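Local coordinates for oxysterol-binding protein homolog 3 (Saccharomyces cerevisiae, PDB 4IC4) that transfers lipids between membranes, carrying them in a hydrophobic pocket of its OSBP-related domain, which binds phosphatidylinositol 4-phosphate, and helps maintain sterol distribution, at residues N32-A37 with Y296-F301; I140-S145 with E360-E365; W173-E178 with L205-A210; V218-V223 with K230-F235. All coordinates share one frame; numbering follows the deposited sequence.

Contact 1 (N32-A37 with Y296-F301); sequences NDIPEA and YGFTKF
N32 meets K300 loosely, its carbonyl O 4.0 Å from K300 CG, while its backbone N is hydrogen-bonded to OD1 of N304, four residues on from K300 in helix 300-305. The lysine chain runs on extended, with D287 as a long, weak ion-pair partner. The two backbones run in nearly opposite directions, and the middle of the contact is apolar. I34 has its CG1 between the backbone N and the carbonyl carbon (chi1 53°), and an extended chi2 of 162° carries CD1 on to two rings at once. CD1 comes in at the edge of the Y296 ring, 3.8 Å from Y296 CD2, and lies obliquely 3.4 Å from F298 CD2. Further along, A37 CB makes an off-centre CH-pi contact 4.0 Å from the centroid of the Y296 ring. This is plain packing within the lipid-binding domain, though the Y296 side chain is about 9 Å from that of K118, which binds phosphatidylinositol 4-phosphate. Y296 and F298 also pack on E67 of strand 66-67. Segment 32-37 belongs to the loop ahead of helix 44-50, while 296-301 leads into helix 300-305, whose F301 rests on L130 and R132 of strand 127-132.

Contact 2 (I140-S145 with E360-E365); sequences ISEKVS and EPKYFE
E142 drives its carboxylate from strand 137-145 into the turn at K362 and Y363. The extended chain, chi1 180°, brings OE1 within 2.9 Å of Y363 N, which it meets with its syn lone pair. OE2 takes K362 N at 2.8 Å, on the syn side but 24° out of the carboxylate plane. Packing is close beside this pair: the F364 ring turns its edge to E142 OE1 and to I140 O, 3.6 Å from F364 CZ. The other end is looser. P361 and K362 are partly exposed; buried V144 touches P361 at 4.0 Å (CG1 to CB), and the K362 chain bends back so that NZ bonds E360 O. V144 and S145 form a classic beta bulge opposite V150, and K143 lies beside the phosphoinositide-binding residues H146 and Q349. Were E142 an alanine, the N-H groups of K362 and Y363 would probably lose their acceptor and the turn be less firmly held. The buried negative charge is probably stabilised by these two peptide N-H groups, with K362 NZ, 6.0 Å from E142 OE2, too far for a salt bridge.

Contact 3 (W173-E178 with L205-A210); sequences WGKSIE and LKNLIA
I177 and L205 form an antiparallel hydrogen-bonded pair where strands 177-189 and 203-206 of the beta barrel meet. L205 N donates to I177 O at 3.0 Å, in the carbonyl plane; the return bond from I177 N to L205 O is longer, 3.3 Å. L208, past the end of its strand, folds back over I177, and its CD1 presses on I177 CG1 at 3.5 Å, tighter than usual for two carbons, the side chains crossing at about a right angle. On the other side, S176 OG lies 3.6 Å from K206 CG, whose chain continues extended to a salt bridge with E216. K175 CG brushes I209 CD1 at 4.2 Å. One shell further out, L44 and L48 of helix 44-50 pack on I177, L44 also touches L205, and L45 meets I209. The K175 chain is straight until its last torsion (chi4 -59°), where NZ swings round to a water at 2.7 Å; that same water donates to K175 O at 3.2 Å and weakly accepts from L208 N.

Contact 4 (V218-V223 with K230-F235); sequences VNEFEV and KSHILF
Strands 214-225 and 230-235 form an antiparallel beta hairpin, and this contact is its paired body. F221 with I233 and V223 with S231 are hydrogen-bonded pairs; the shortest bonds include I233 N to F221 O at 2.9 Å. At the open end F235 N reaches N219 O at 3.2 Å, nearly straight, and a water joins that oxygen to F235 O. One face is mostly apolar: F221 takes chi1 83°, between the backbone N and the carbonyl carbon, and its ring receives I233 CD1 over one face, 4.2 Å from the centroid and 17° off the normal. F235 CE2 meets the edge of the F221 ring, 3.9 Å from F221 CD2. Helix 94-104 packs against this face through A102, V98, I103 and I95, and its S99 bonds S231 OG. The other face is polar. E220 OE1 lies 2.7 Å from H232 NE2 at the ring edge, but the bond is bent (121°) and weak; on the same ring, E222 OE2 sits 3.1 Å from CD2 and also makes a salt bridge to K230 NZ at 3.2 Å, weak as a hydrogen bond. With an alanine for E222, K230 is likely to lose this charged partner and H232 the neighbour at its CD2 edge. Two carboxylates beside one imidazole would tend to raise its basicity, although the solvent-facing setting should soften that effect.

Contact 2 is the most buried of the four, and its chemistry fits: one carboxylate satisfied by backbone N-H groups, with rings around it. Contacts 3 and 4 both belong to the barrel wall and come within about 6 Å at their nearest atoms, through neighbouring strands 203-206 and 214-225. Both rely on antiparallel backbone bonds, with an apolar face turned to a helix, 44-50 for contact 3 and 94-104 for contact 4; charged groups and water gather toward solvent. Contact 1 is partly buried: I34, Y296 and F298 lie inside, N32 and K300 at a partly exposed end, and no hydrogen bond crosses it. Contacts 1 and 2 tie distant parts of the chain, whereas contact 4 is a local hairpin.

Contact 1 (N32-A37 with Y296-F301)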
loop_
_atom_site.group_PDB
_atom_site.type_symbol
_atom_site.label_atom_id
_atom_site.label_comp_id
_atom_site.label_asym_id
_atom_site.label_seq_id
_atom_site.Cartn_x
_atom_site.Cartn_y
_atom_site.Cartn_z
ATOM N N ASN A 32 1.265 18.123 2.939
ATOM C CA ASN A 32 1.540 17.926 1.514
ATOM C C ASN A 32 3.026 18.046 1.202
ATOM O O ASN A 32 3.408 18.442 0.098
ATOM C CB ASN A 32 0.770 18.957 0.683
ATOM C CG ASN A 32 -0.729 18.845 0.861
ATOM O OD1 ASN A 32 -1.304 17.772 0.696
ATOM N ND2 ASN A 32 -1.372 19.959 1.196
ATOM N N ASP A 33 3.861 17.695 2.173
ATOM C CA ASP A 33 5.301 17.807 1.999
ATOM C C ASP A 33 6.001 17.136 3.172
ATOM O O ASP A 33 5.382 16.867 4.209
ATOM C CB ASP A 33 5.672 19.297 1.925
ATOM C CG ASP A 33 7.129 19.532 1.576
ATOM O OD1 ASP A 33 7.665 18.819 0.706
ATOM O OD2 ASP A 33 7.736 20.450 2.166
ATOM N N ILE A 34 7.286 16.848 2.994
ATOM C CA ILE A 34 8.099 16.233 4.037
ATOM C C ILE A 34 9.504 16.796 3.953
ATOM O O ILE A 34 9.903 17.350 2.923
ATOM C CB ILE A 34 8.235 14.698 3.881
ATOM C CG1 ILE A 34 8.722 14.357 2.467
ATOM C CG2 ILE A 34 6.931 14.018 4.239
ATOM C CD1 ILE A 34 9.287 12.958 2.344
ATOM N N PRO A 35 10.274 16.670 5.040
ATOM C CA PRO A 35 11.646 17.181 5.025
ATOM C C PRO A 35 12.457 16.372 4.016
ATOM O O PRO A 35 12.151 15.208 3.752
ATOM C CB PRO A 35 12.117 16.943 6.457
ATOM C CG PRO A 35 10.849 17.056 7.254
ATOM C CD PRO A 35 9.869 16.284 6.403
ATOM N N GLU A 36 13.489 16.979 3.441
ATOM C CA GLU A 36 14.313 16.266 2.481
ATOM C C GLU A 36 15.001 15.097 3.177
ATOM O O GLU A 36 15.232 15.140 4.388
ATOM C CB GLU A 36 15.360 17.207 1.878
ATOM C CG GLU A 36 14.773 18.265 0.960
ATOM C CD GLU A 36 15.806 19.279 0.509
ATOM O OE1 GLU A 36 16.876 18.864 0.018
ATOM O OE2 GLU A 36 15.544 20.492 0.643
ATOM N N ALA A 37 15.308 14.049 2.416
ATOM C CA ALA A 37 15.982 12.879 2.969
ATOM C C ALA A 37 17.270 13.363 3.631
ATOM O O ALA A 37 17.969 14.209 3.081
ATOM C CB ALA A 37 16.295 11.885 1.862
ATOM N N TYR A 296 12.409 11.213 -1.476
ATOM C CA TYR A 296 12.006 9.828 -1.718
ATOM C C TYR A 296 11.030 9.614 -2.873
ATOM O O TYR A 296 10.499 8.516 -3.030
ATOM C CB TYR A 296 11.375 9.250 -0.444
ATOM C CG TYR A 296 12.236 9.365 0.793
ATOM C CD1 TYR A 296 13.270 8.460 1.029
ATOM C CD2 TYR A 296 12.022 10.381 1.720
ATOM C CE1 TYR A 296 14.072 8.561 2.159
ATOM C CE2 TYR A 296 12.824 10.497 2.859
ATOM C CZ TYR A 296 13.844 9.580 3.068
ATOM O OH TYR A 296 14.640 9.673 4.185
ATOM N N GLY A 297 10.792 10.644 -3.678
ATOM C CA GLY A 297 9.860 10.498 -4.785
ATOM C C GLY A 297 8.419 10.377 -4.315
ATOM O O GLY A 297 7.551 9.914 -5.053
ATOM N N PHE A 298 8.172 10.810 -3.083
ATOM C CA PHE A 298 6.842 10.761 -2.468
ATOM C C PHE A 298 5.769 11.552 -3.208
ATOM O O PHE A 298 6.049 12.596 -3.803
ATOM C CB PHE A 298 6.892 11.356 -1.055
ATOM C CG PHE A 298 7.231 10.376 0.037
ATOM C CD1 PHE A 298 7.859 9.162 -0.230
ATOM C CD2 PHE A 298 6.959 10.714 1.361
ATOM C CE1 PHE A 298 8.213 8.302 0.813
ATOM C CE2 PHE A 298 7.308 9.865 2.402
ATOM C CZ PHE A 298 7.934 8.660 2.129
ATOM N N THR A 299 4.535 11.058 -3.154
ATOM C CA THR A 299 3.411 11.795 -3.720
ATOM C C THR A 299 2.946 12.657 -2.547
ATOM O O THR A 299 3.404 12.472 -1.412
ATOM C CB THR A 299 2.214 10.892 -4.126
ATOM O OG1 THR A 299 1.555 10.395 -2.951
ATOM C CG2 THR A 299 2.680 9.728 -4.983
ATOM N N LYS A 300 2.056 13.606 -2.802
ATOM C CA LYS A 300 1.551 14.420 -1.710
ATOM C C LYS A 300 0.817 13.504 -0.736
ATOM O O LYS A 300 0.885 13.693 0.473
ATOM C CB LYS A 300 0.617 15.512 -2.230
ATOM C CG LYS A 300 1.366 16.651 -2.890
ATOM C CD LYS A 300 0.431 17.744 -3.369
ATOM C CE LYS A 300 1.219 18.884 -3.995
ATOM N NZ LYS A 300 0.322 19.964 -4.488
ATOM N N PHE A 301 0.133 12.495 -1.273
ATOM C CA PHE A 301 -0.606 11.550 -0.438
ATOM C C PHE A 301 0.373 10.802 0.475
ATOM O O PHE A 301 0.112 10.625 1.666
ATOM C CB PHE A 301 -1.373 10.555 -1.320
ATOM C CG PHE A 301 -2.362 9.697 -0.567
ATOM C CD1 PHE A 301 -3.603 10.202 -0.190
ATOM C CD2 PHE A 301 -2.058 8.376 -0.253
ATOM C CE1 PHE A 301 -4.530 9.405 0.483
ATOM C CE2 PHE A 301 -2.986 7.568 0.421
ATOM C CZ PHE A 301 -4.219 8.085 0.786
#

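Contact 2 (I140-S145 with E360-E365)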
loop_
_atom_site.group_PDB
_atom_site.type_symbol
_atom_site.label_atom_id
_atom_site.label_comp_id
_atom_site.label_asym_id
_atom_site.label_seq_id
_atom_site.Cartn_x
_atom_site.Cartn_y
_atom_site.Cartn_z
ATOM N N ILE A 140 -8.633 1.191 8.333
ATOM C CA ILE A 140 -7.916 0.722 9.507
ATOM C C ILE A 140 -7.103 -0.489 9.047
ATOM O O ILE A 140 -7.559 -1.280 8.220
ATOM C CB ILE A 140 -8.851 0.328 10.684
ATOM C CG1 ILE A 140 -8.004 -0.161 11.864
ATOM C CG2 ILE A 140 -9.822 -0.762 10.264
ATOM C CD1 ILE A 140 -7.009 0.862 12.385
ATOM N N SER A 141 -5.881 -0.606 9.551
ATOM C CA SER A 141 -5.014 -1.716 9.195
ATOM C C SER A 141 -4.227 -2.164 10.419
ATOM O O SER A 141 -4.023 -1.391 11.359
ATOM C CB SER A 141 -4.058 -1.310 8.068
ATOM O OG SER A 141 -3.190 -0.256 8.453
ATOM N N GLU A 142 -3.783 -3.414 10.398
ATOM C CA GLU A 142 -3.037 -3.976 11.513
ATOM C C GLU A 142 -2.133 -5.104 11.031
ATOM O O GLU A 142 -2.494 -5.849 10.120
ATOM C CB GLU A 142 -4.034 -4.506 12.558
ATOM C CG GLU A 142 -3.418 -5.134 13.799
ATOM C CD GLU A 142 -4.442 -5.415 14.902
ATOM O OE1 GLU A 142 -5.612 -5.720 14.586
ATOM O OE2 GLU A 142 -4.069 -5.344 16.092
ATOM N N LYS A 143 -0.941 -5.211 11.608
ATOM C CA LYS A 143 -0.067 -6.321 11.249
ATOM C C LYS A 143 -0.570 -7.453 12.138
ATOM O O LYS A 143 -0.452 -7.382 13.365
ATOM C CB LYS A 143 1.394 -6.018 11.565
ATOM C CG LYS A 143 2.312 -7.171 11.182
ATOM C CD LYS A 143 3.766 -6.817 11.377
ATOM C CE LYS A 143 4.662 -7.981 10.981
ATOM N NZ LYS A 143 6.101 -7.629 11.124
ATOM N N VAL A 144 -1.141 -8.489 11.525
ATOM C CA VAL A 144 -1.718 -9.600 12.280
ATOM C C VAL A 144 -0.841 -10.838 12.463
ATOM O O VAL A 144 -1.173 -11.727 13.254
ATOM C CB VAL A 144 -3.073 -10.024 11.659
ATOM C CG1 VAL A 144 -4.044 -8.845 11.686
ATOM C CG2 VAL A 144 -2.872 -10.504 10.225
ATOM N N SER A 145 0.270 -10.892 11.737
ATOM C CA SER A 145 1.220 -12.000 11.843
ATOM C C SER A 145 2.623 -11.476 11.543
ATOM O O SER A 145 2.787 -10.597 10.696
ATOM C CB SER A 145 0.866 -13.105 10.857
ATOM O OG SER A 145 1.826 -14.146 10.923
ATOM N N GLU A 360 -1.133 -9.885 20.788
ATOM C CA GLU A 360 -2.170 -10.416 19.909
ATOM C C GLU A 360 -2.867 -9.296 19.141
ATOM O O GLU A 360 -3.174 -8.249 19.709
ATOM C CB GLU A 360 -3.219 -11.156 20.737
ATOM C CG GLU A 360 -2.686 -12.357 21.486
ATOM C CD GLU A 360 -3.138 -13.662 20.868
ATOM O OE1 GLU A 360 -2.979 -13.826 19.640
ATOM O OE2 GLU A 360 -3.652 -14.523 21.614
ATOM N N PRO A 361 -3.117 -9.494 17.834
ATOM C CA PRO A 361 -3.799 -8.435 17.082
ATOM C C PRO A 361 -5.167 -8.219 17.724
ATOM O O PRO A 361 -5.747 -9.149 18.288
ATOM C CB PRO A 361 -3.873 -9.001 15.662
ATOM C CG PRO A 361 -3.813 -10.487 15.867
ATOM C CD PRO A 361 -2.787 -10.631 16.961
ATOM N N LYS A 362 -5.687 -7.000 17.628
ATOM C CA LYS A 362 -6.951 -6.673 18.281
ATOM C C LYS A 362 -8.172 -6.365 17.425
ATOM O O LYS A 362 -9.302 -6.548 17.881
ATOM C CB LYS A 362 -6.740 -5.463 19.194
ATOM C CG LYS A 362 -5.560 -5.550 20.148
ATOM C CD LYS A 362 -5.794 -6.586 21.227
ATOM C CE LYS A 362 -4.804 -6.426 22.370
ATOM N NZ LYS A 362 -3.384 -6.612 21.965
ATOM N N TYR A 363 -7.961 -5.905 16.197
ATOM C CA TYR A 363 -9.082 -5.469 15.367
ATOM C C TYR A 363 -9.508 -6.351 14.207
ATOM O O TYR A 363 -10.485 -6.051 13.516
ATOM C CB TYR A 363 -8.767 -4.049 14.889
ATOM C CG TYR A 363 -8.248 -3.213 16.036
ATOM C CD1 TYR A 363 -9.051 -2.960 17.149
ATOM C CD2 TYR A 363 -6.922 -2.775 16.071
ATOM C CE1 TYR A 363 -8.551 -2.307 18.269
ATOM C CE2 TYR A 363 -6.407 -2.114 17.190
ATOM C CZ TYR A 363 -7.229 -1.888 18.285
ATOM O OH TYR A 363 -6.729 -1.264 19.402
ATOM N N PHE A 364 -8.779 -7.439 14.006
ATOM C CA PHE A 364 -9.074 -8.380 12.936
ATOM C C PHE A 364 -9.027 -9.786 13.504
ATOM O O PHE A 364 -8.274 -10.057 14.441
ATOM C CB PHE A 364 -8.032 -8.257 11.819
ATOM C CG PHE A 364 -8.087 -6.956 11.081
ATOM C CD1 PHE A 364 -8.836 -6.833 9.917
ATOM C CD2 PHE A 364 -7.405 -5.842 11.559
ATOM C CE1 PHE A 364 -8.909 -5.619 9.243
ATOM C CE2 PHE A 364 -7.475 -4.621 10.889
ATOM C CZ PHE A 364 -8.228 -4.511 9.730
ATOM N N GLU A 365 -9.834 -10.673 12.932
ATOM C CA GLU A 365 -9.873 -12.062 13.365
ATOM C C GLU A 365 -9.620 -12.951 12.154
ATOM O O GLU A 365 -10.022 -12.623 11.039
ATOM C CB GLU A 365 -11.232 -12.387 13.992
ATOM C CG GLU A 365 -12.413 -12.237 13.051
ATOM C CD GLU A 365 -13.736 -12.505 13.743
ATOM O OE1 GLU A 365 -14.781 -12.481 13.062
ATOM O OE2 GLU A 365 -13.726 -12.736 14.971
#

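Contact 3 (W173-E178 with L205-A210)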
loop_
_atom_site.group_PDB
_atom_site.type_symbol
_atom_site.label_atom_id
_atom_site.label_comp_id
_atom_site.label_asym_id
_atom_site.label_seq_id
_atom_site.Cartn_x
_atom_site.Cartn_y
_atom_site.Cartn_z
ATOM N N TRP A 173 15.603 -12.962 -9.361
ATOM C CA TRP A 173 15.671 -13.818 -10.536
ATOM C C TRP A 173 17.098 -13.883 -11.075
ATOM O O TRP A 173 17.344 -14.436 -12.148
ATOM C CB TRP A 173 14.721 -13.285 -11.613
ATOM C CG TRP A 173 14.105 -14.354 -12.465
ATOM C CD1 TRP A 173 14.745 -15.165 -13.357
ATOM C CD2 TRP A 173 12.724 -14.737 -12.495
ATOM N NE1 TRP A 173 13.850 -16.030 -13.940
ATOM C CE2 TRP A 173 12.601 -15.789 -13.428
ATOM C CE3 TRP A 173 11.577 -14.293 -11.821
ATOM C CZ2 TRP A 173 11.377 -16.407 -13.707
ATOM C CZ3 TRP A 173 10.358 -14.908 -12.098
ATOM C CH2 TRP A 173 10.269 -15.953 -13.034
ATOM N N GLY A 174 18.035 -13.317 -10.320
ATOM C CA GLY A 174 19.425 -13.325 -10.738
ATOM C C GLY A 174 19.975 -11.936 -10.990
ATOM O O GLY A 174 21.112 -11.636 -10.630
ATOM N N LYS A 175 19.167 -11.085 -11.615
ATOM C CA LYS A 175 19.580 -9.719 -11.913
ATOM C C LYS A 175 18.504 -8.740 -11.456
ATOM O O LYS A 175 18.782 -7.569 -11.190
ATOM C CB LYS A 175 19.824 -9.561 -13.416
ATOM C CG LYS A 175 20.431 -8.224 -13.811
ATOM C CD LYS A 175 20.671 -8.150 -15.311
ATOM C CE LYS A 175 21.363 -6.852 -15.699
ATOM N NZ LYS A 175 20.573 -5.650 -15.308
ATOM N N SER A 176 17.274 -9.234 -11.361
ATOM C CA SER A 176 16.148 -8.416 -10.934
ATOM C C SER A 176 15.380 -9.136 -9.834
ATOM O O SER A 176 15.469 -10.356 -9.705
ATOM C CB SER A 176 15.220 -8.140 -12.116
ATOM O OG SER A 176 15.906 -7.459 -13.152
ATOM N N ILE A 177 14.631 -8.381 -9.040
ATOM C CA ILE A 177 13.852 -8.973 -7.962
ATOM C C ILE A 177 12.364 -8.847 -8.243
ATOM O O ILE A 177 11.879 -7.778 -8.616
ATOM C CB ILE A 177 14.146 -8.304 -6.607
ATOM C CG1 ILE A 177 15.618 -8.484 -6.246
ATOM C CG2 ILE A 177 13.265 -8.917 -5.523
ATOM C CD1 ILE A 177 16.009 -7.832 -4.937
ATOM N N GLU A 178 11.650 -9.952 -8.062
ATOM C CA GLU A 178 10.215 -9.975 -8.284
ATOM C C GLU A 178 9.499 -9.613 -6.994
ATOM O O GLU A 178 9.729 -10.230 -5.954
ATOM C CB GLU A 178 9.767 -11.364 -8.736
ATOM C CG GLU A 178 8.271 -11.466 -8.981
ATOM C CD GLU A 178 7.814 -12.876 -9.291
ATOM O OE1 GLU A 178 6.609 -13.061 -9.564
ATOM O OE2 GLU A 178 8.654 -13.800 -9.260
ATOM N N LEU A 205 11.975 -5.027 -9.700
ATOM C CA LEU A 205 12.926 -3.970 -9.370
ATOM C C LEU A 205 14.184 -4.236 -10.196
ATOM O O LEU A 205 14.832 -5.267 -10.024
ATOM C CB LEU A 205 13.261 -4.007 -7.875
ATOM C CG LEU A 205 14.276 -2.994 -7.339
ATOM C CD1 LEU A 205 13.813 -1.577 -7.644
ATOM C CD2 LEU A 205 14.439 -3.192 -5.839
ATOM N N LYS A 206 14.518 -3.309 -11.093
ATOM C CA LYS A 206 15.685 -3.461 -11.964
ATOM C C LYS A 206 16.859 -2.531 -11.662
ATOM O O LYS A 206 16.744 -1.594 -10.873
ATOM C CB LYS A 206 15.270 -3.278 -13.424
ATOM C CG LYS A 206 14.335 -4.352 -13.947
ATOM C CD LYS A 206 14.036 -4.130 -15.420
ATOM C CE LYS A 206 13.216 -5.269 -15.999
ATOM N NZ LYS A 206 12.976 -5.084 -17.458
ATOM N N ASN A 207 17.987 -2.806 -12.318
ATOM C CA ASN A 207 19.218 -2.033 -12.154
ATOM C C ASN A 207 19.748 -2.064 -10.725
ATOM O O ASN A 207 20.095 -1.029 -10.158
ATOM C CB ASN A 207 19.015 -0.577 -12.593
ATOM C CG ASN A 207 18.939 -0.423 -14.103
ATOM O OD1 ASN A 207 18.895 0.693 -14.622
ATOM N ND2 ASN A 207 18.921 -1.544 -14.814
ATOM N N LEU A 208 19.818 -3.259 -10.151
ATOM C CA LEU A 208 20.314 -3.420 -8.790
ATOM C C LEU A 208 21.838 -3.358 -8.771
ATOM O O LEU A 208 22.440 -2.941 -7.783
ATOM C CB LEU A 208 19.849 -4.760 -8.215
ATOM C CG LEU A 208 18.341 -4.968 -8.069
ATOM C CD1 LEU A 208 18.074 -6.376 -7.561
ATOM C CD2 LEU A 208 17.765 -3.935 -7.110
ATOM N N ILE A 209 22.451 -3.771 -9.876
ATOM C CA ILE A 209 23.905 -3.781 -10.001
ATOM C C ILE A 209 24.476 -2.380 -10.192
ATOM O O ILE A 209 25.283 -1.909 -9.386
ATOM C CB ILE A 209 24.347 -4.651 -11.195
ATOM C CG1 ILE A 209 23.786 -6.067 -11.041
ATOM C CG2 ILE A 209 25.866 -4.685 -11.278
ATOM C CD1 ILE A 209 24.085 -6.978 -12.211
ATOM N N ALA A 210 24.061 -1.722 -11.268
ATOM C CA ALA A 210 24.537 -0.379 -11.570
ATOM C C ALA A 210 23.452 0.434 -12.260
ATOM O O ALA A 210 22.463 -0.117 -12.745
ATOM C CB ALA A 210 25.776 -0.451 -12.457
HETATM O O HOH W 1 20.472 -5.248 -12.627
#

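Contact 4 (V218-V223 with K230-F235)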
loop_
_atom_site.group_PDB
_atom_site.type_symbol
_atom_site.label_atom_id
_atom_site.label_comp_id
_atom_site.label_asym_id
_atom_site.label_seq_id
_atom_site.Cartn_x
_atom_site.Cartn_y
_atom_site.Cartn_z
ATOM N N VAL A 218 4.853 -6.265 -14.609
ATOM C CA VAL A 218 5.091 -7.265 -15.643
ATOM C C VAL A 218 3.914 -8.216 -15.779
ATOM O O VAL A 218 3.024 -8.253 -14.927
ATOM C CB VAL A 218 6.361 -8.102 -15.347
ATOM C CG1 VAL A 218 7.591 -7.212 -15.378
ATOM C CG2 VAL A 218 6.232 -8.789 -13.993
ATOM N N ASN A 219 3.916 -8.981 -16.865
ATOM C CA ASN A 219 2.867 -9.953 -17.126
ATOM C C ASN A 219 1.484 -9.317 -17.210
ATOM O O ASN A 219 1.311 -8.273 -17.836
ATOM C CB ASN A 219 2.894 -11.041 -16.047
ATOM C CG ASN A 219 4.158 -11.883 -16.101
ATOM O OD1 ASN A 219 4.464 -12.626 -15.168
ATOM N ND2 ASN A 219 4.893 -11.776 -17.202
ATOM N N GLU A 220 0.505 -9.943 -16.568
ATOM C CA GLU A 220 -0.867 -9.454 -16.604
ATOM C C GLU A 220 -1.620 -9.853 -15.342
ATOM O O GLU A 220 -1.096 -10.579 -14.497
ATOM C CB GLU A 220 -1.579 -10.059 -17.814
ATOM C CG GLU A 220 -1.762 -11.569 -17.697
ATOM C CD GLU A 220 -1.514 -12.304 -19.001
ATOM O OE1 GLU A 220 -2.222 -12.029 -19.992
ATOM O OE2 GLU A 220 -0.603 -13.160 -19.034
ATOM N N PHE A 221 -2.853 -9.371 -15.221
ATOM C CA PHE A 221 -3.709 -9.714 -14.092
ATOM C C PHE A 221 -5.145 -9.365 -14.459
ATOM O O PHE A 221 -5.382 -8.571 -15.374
ATOM C CB PHE A 221 -3.256 -8.998 -12.804
ATOM C CG PHE A 221 -3.755 -7.588 -12.659
ATOM C CD1 PHE A 221 -4.853 -7.309 -11.849
ATOM C CD2 PHE A 221 -3.099 -6.536 -13.286
ATOM C CE1 PHE A 221 -5.287 -5.999 -11.659
ATOM C CE2 PHE A 221 -3.525 -5.220 -13.105
ATOM C CZ PHE A 221 -4.619 -4.949 -12.290
ATOM N N GLU A 222 -6.100 -9.976 -13.769
ATOM C CA GLU A 222 -7.499 -9.729 -14.073
ATOM C C GLU A 222 -8.327 -9.296 -12.873
ATOM O O GLU A 222 -8.026 -9.632 -11.728
ATOM C CB GLU A 222 -8.136 -10.982 -14.688
ATOM C CG GLU A 222 -7.376 -11.559 -15.876
ATOM C CD GLU A 222 -8.174 -12.614 -16.623
ATOM O OE1 GLU A 222 -8.696 -13.542 -15.971
ATOM O OE2 GLU A 222 -8.275 -12.517 -17.866
ATOM N N VAL A 223 -9.373 -8.533 -13.158
ATOM C CA VAL A 223 -10.302 -8.077 -12.142
ATOM C C VAL A 223 -11.594 -8.803 -12.481
ATOM O O VAL A 223 -12.017 -8.806 -13.637
ATOM C CB VAL A 223 -10.540 -6.560 -12.224
ATOM C CG1 VAL A 223 -11.629 -6.150 -11.241
ATOM C CG2 VAL A 223 -9.246 -5.820 -11.930
ATOM N N LYS A 230 -15.289 -9.417 -16.628
ATOM C CA LYS A 230 -13.876 -9.642 -16.374
ATOM C C LYS A 230 -13.064 -8.587 -17.102
ATOM O O LYS A 230 -13.418 -8.161 -18.201
ATOM C CB LYS A 230 -13.446 -11.033 -16.848
ATOM C CG LYS A 230 -13.620 -11.268 -18.338
ATOM C CD LYS A 230 -12.967 -12.573 -18.774
ATOM C CE LYS A 230 -11.455 -12.510 -18.621
ATOM N NZ LYS A 230 -10.868 -11.394 -19.418
ATOM N N SER A 231 -11.979 -8.151 -16.473
ATOM C CA SER A 231 -11.103 -7.159 -17.068
ATOM C C SER A 231 -9.713 -7.772 -17.117
ATOM O O SER A 231 -9.226 -8.308 -16.121
ATOM C CB SER A 231 -11.089 -5.881 -16.230
ATOM O OG SER A 231 -10.279 -4.888 -16.833
ATOM N N HIS A 232 -9.082 -7.697 -18.283
ATOM C CA HIS A 232 -7.753 -8.253 -18.479
ATOM C C HIS A 232 -6.753 -7.131 -18.728
ATOM O O HIS A 232 -6.821 -6.439 -19.743
ATOM C CB HIS A 232 -7.787 -9.230 -19.659
ATOM C CG HIS A 232 -6.495 -9.945 -19.898
ATOM N ND1 HIS A 232 -5.459 -9.391 -20.618
ATOM C CD2 HIS A 232 -6.071 -11.170 -19.508
ATOM C CE1 HIS A 232 -4.453 -10.245 -20.663
ATOM N NE2 HIS A 232 -4.798 -11.332 -19.997
ATOM N N ILE A 233 -5.828 -6.950 -17.788
ATOM C CA ILE A 233 -4.817 -5.904 -17.894
ATOM C C ILE A 233 -3.477 -6.503 -18.290
ATOM O O ILE A 233 -2.954 -7.372 -17.598
ATOM C CB ILE A 233 -4.629 -5.156 -16.548
ATOM C CG1 ILE A 233 -5.941 -4.501 -16.115
ATOM C CG2 ILE A 233 -3.555 -4.093 -16.689
ATOM C CD1 ILE A 233 -6.941 -5.453 -15.500
ATOM N N LEU A 234 -2.930 -6.040 -19.410
ATOM C CA LEU A 234 -1.642 -6.530 -19.882
ATOM C C LEU A 234 -0.640 -5.389 -19.975
ATOM O O LEU A 234 -0.902 -4.368 -20.608
ATOM C CB LEU A 234 -1.790 -7.206 -21.251
ATOM C CG LEU A 234 -2.383 -6.398 -22.407
ATOM C CD1 LEU A 234 -2.150 -7.141 -23.713
ATOM C CD2 LEU A 234 -3.868 -6.170 -22.179
ATOM N N PHE A 235 0.509 -5.565 -19.335
ATOM C CA PHE A 235 1.549 -4.547 -19.342
ATOM C C PHE A 235 2.524 -4.762 -20.495
ATOM O O PHE A 235 2.837 -5.900 -20.847
ATOM C CB PHE A 235 2.293 -4.568 -18.006
ATOM C CG PHE A 235 1.414 -4.256 -16.829
ATOM C CD1 PHE A 235 1.027 -2.947 -16.562
ATOM C CD2 PHE A 235 0.934 -5.276 -16.018
ATOM C CE1 PHE A 235 0.171 -2.659 -15.502
ATOM C CE2 PHE A 235 0.077 -4.996 -14.958
ATOM C CZ PHE A 235 -0.303 -3.687 -14.701
HETATM O O HOH W 2 3.371 -8.558 -20.321
#